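Local structure of Afp (Microbacterium arborescens, 2YJK) at residues Q41-V46 against L57-V62. The protein probably takes up and stores iron as a dodecameric Dps protein of the ferritin fold, binding iron at sites between its subunits. Sequence-based numbering, arbitrary orientation.
Sequences QAHWNV and LLDSVV. With OFE (Iron(II) oxide), chain B.
His43 NE2 binds the iron of the iron(II) oxide group at 2.5 Å, with the metal in the plane of the imidazole ring, and Asp59 lies against that ring. Imidazole suits the place because its second nitrogen is available for positioning: ND1 is hydrogen-bonded to the backbone O of His55, which fixes the ring's rotation and turns NE2 to the metal. The Asp59 carboxylate stacks over one ring face, the two planes 23° apart, and Asp59 OD2 comes within 3.3 Å of His43 CE1. A salt bridge from Asp59 OD1 to Lys40 steadies the acid, while OD2 lies 2.6 Å from the oxide O. His43 sits on the side of its helix that faces 57-62, and with CG anti to the backbone N (chi1 170°) its ring is carried out alongside Asp59. Beside this polar patch, Leu58 fills the space between the helices: its CD1 lies 3.7 Å from Ala42 CB, whose small methyl lets the branched leucine come close to the backbone. The axes of the short segments 41-45 and 57-62 approach to 9.0 Å and run nearly antiparallel, at 164°. Asp70 and Glu74 of a neighbouring subunit and a water complete the iron's ligands, an intersubunit site characteristic of the ferroxidase centre of Dps proteins, built on the ferritin four-helix bundle.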
loop_
_atom_site.group_PDB
_atom_site.type_symbol
_atom_site.label_atom_id
_atom_site.label_comp_id
_atom_site.label_asym_id
_atom_site.label_seq_id
_atom_site.Cartn_x
_atom_site.Cartn_y
_atom_site.Cartn_z
ATOM N N GLN C 41 -23.608 20.397 -0.888
ATOM C CA GLN C 41 -24.118 21.605 -1.461
ATOM C C GLN C 41 -23.101 22.737 -1.378
ATOM O O GLN C 41 -22.876 23.357 -2.384
ATOM C CB GLN C 41 -25.457 22.016 -0.785
ATOM C CG GLN C 41 -25.951 23.423 -1.140
ATOM C CD GLN C 41 -26.521 23.539 -2.583
ATOM O OE1 GLN C 41 -26.564 22.564 -3.348
ATOM N NE2 GLN C 41 -26.910 24.746 -2.964
ATOM N N ALA C 42 -22.533 23.019 -0.186
ATOM C CA ALA C 42 -21.511 24.105 0.025
ATOM C C ALA C 42 -20.248 23.781 -0.811
ATOM O O ALA C 42 -19.667 24.628 -1.502
ATOM C CB ALA C 42 -21.145 24.239 1.562
ATOM N N HIS C 43 -19.895 22.500 -0.825
ATOM C CA HIS C 43 -18.729 22.009 -1.557
ATOM C C HIS C 43 -18.878 22.289 -3.076
ATOM O O HIS C 43 -17.925 22.782 -3.700
ATOM C CB HIS C 43 -18.655 20.526 -1.248
ATOM C CG HIS C 43 -17.672 19.770 -2.069
ATOM N ND1 HIS C 43 -16.305 19.824 -1.837
ATOM C CD2 HIS C 43 -17.853 18.932 -3.113
ATOM C CE1 HIS C 43 -15.695 19.037 -2.702
ATOM N NE2 HIS C 43 -16.614 18.470 -3.468
ATOM N N TRP C 44 -20.070 22.020 -3.656
ATOM C CA TRP C 44 -20.302 22.242 -5.121
ATOM C C TRP C 44 -20.319 23.754 -5.522
ATOM O O TRP C 44 -19.794 24.138 -6.577
ATOM C CB TRP C 44 -21.605 21.541 -5.605
ATOM C CG TRP C 44 -21.486 20.018 -5.404
ATOM C CD1 TRP C 44 -20.311 19.230 -5.537
ATOM C CD2 TRP C 44 -22.547 19.099 -5.082
ATOM N NE1 TRP C 44 -20.625 17.907 -5.290
ATOM C CE2 TRP C 44 -21.967 17.800 -4.987
ATOM C CE3 TRP C 44 -23.929 19.250 -4.866
ATOM C CZ2 TRP C 44 -22.750 16.628 -4.690
ATOM C CZ3 TRP C 44 -24.723 18.087 -4.568
ATOM C CH2 TRP C 44 -24.123 16.805 -4.455
ATOM N N ASN C 45 -20.901 24.574 -4.638
ATOM C CA ASN C 45 -21.322 25.963 -4.955
ATOM C C ASN C 45 -20.350 27.051 -4.508
ATOM O O ASN C 45 -20.503 28.257 -4.861
ATOM C CB ASN C 45 -22.743 26.170 -4.426
ATOM C CG ASN C 45 -23.770 25.433 -5.294
ATOM O OD1 ASN C 45 -23.965 25.777 -6.446
ATOM N ND2 ASN C 45 -24.308 24.339 -4.789
ATOM N N VAL C 46 -19.331 26.644 -3.744
ATOM C CA VAL C 46 -18.334 27.592 -3.229
ATOM C C VAL C 46 -17.522 28.311 -4.323
ATOM O O VAL C 46 -17.198 27.713 -5.348
ATOM C CB VAL C 46 -17.448 26.951 -2.114
ATOM C CG1 VAL C 46 -16.552 25.781 -2.631
ATOM C CG2 VAL C 46 -16.580 28.046 -1.451
ATOM N N LEU C 57 -11.502 21.193 2.104
ATOM C CA LEU C 57 -11.890 21.140 3.524
ATOM C C LEU C 57 -13.371 20.723 3.729
ATOM O O LEU C 57 -13.674 19.878 4.587
ATOM C CB LEU C 57 -11.594 22.471 4.243
ATOM C CG LEU C 57 -12.061 22.603 5.696
ATOM C CD1 LEU C 57 -11.334 21.509 6.516
ATOM C CD2 LEU C 57 -11.631 24.001 6.225
ATOM N N LEU C 58 -14.289 21.324 2.971
ATOM C CA LEU C 58 -15.682 20.920 3.037
ATOM C C LEU C 58 -15.868 19.436 2.701
ATOM O O LEU C 58 -16.578 18.752 3.388
ATOM C CB LEU C 58 -16.543 21.799 2.127
ATOM C CG LEU C 58 -16.805 23.240 2.579
ATOM C CD1 LEU C 58 -17.452 24.093 1.434
ATOM C CD2 LEU C 58 -17.723 23.230 3.768
ATOM N N ASP C 59 -15.204 18.901 1.681
ATOM C CA ASP C 59 -15.300 17.455 1.421
ATOM C C ASP C 59 -14.892 16.629 2.665
ATOM O O ASP C 59 -15.453 15.565 2.946
ATOM C CB ASP C 59 -14.473 17.025 0.201
ATOM C CG ASP C 59 -15.331 16.287 -0.846
ATOM O OD1 ASP C 59 -16.560 16.089 -0.624
ATOM O OD2 ASP C 59 -14.809 15.933 -1.930
ATOM N N SER C 60 -13.916 17.125 3.412
ATOM C CA SER C 60 -13.436 16.353 4.529
ATOM C C SER C 60 -14.387 16.462 5.739
ATOM O O SER C 60 -14.624 15.468 6.433
ATOM C CB SER C 60 -11.947 16.651 4.740
ATOM O OG SER C 60 -11.755 17.139 6.018
ATOM N N VAL C 61 -15.082 17.602 5.851
ATOM C CA VAL C 61 -16.184 17.805 6.826
ATOM C C VAL C 61 -17.365 16.857 6.550
ATOM O O VAL C 61 -17.936 16.296 7.456
ATOM C CB VAL C 61 -16.676 19.310 6.846
ATOM C CG1 VAL C 61 -18.051 19.508 7.477
ATOM C CG2 VAL C 61 -15.575 20.265 7.503
ATOM N N VAL C 62 -17.723 16.712 5.292
ATOM C CA VAL C 62 -18.783 15.823 4.852
ATOM C C VAL C 62 -18.388 14.374 5.196
ATOM O O VAL C 62 -19.224 13.616 5.703
ATOM C CB VAL C 62 -18.966 15.996 3.317
ATOM C CG1 VAL C 62 -19.696 14.810 2.700
ATOM C CG2 VAL C 62 -19.682 17.278 2.979
HETATM FE FE OFE B . -16.552 16.773 -5.316
HETATM O O OFE B . -16.228 14.832 -3.796
HETATM O O HOH W 1 -14.353 17.408 -5.909
#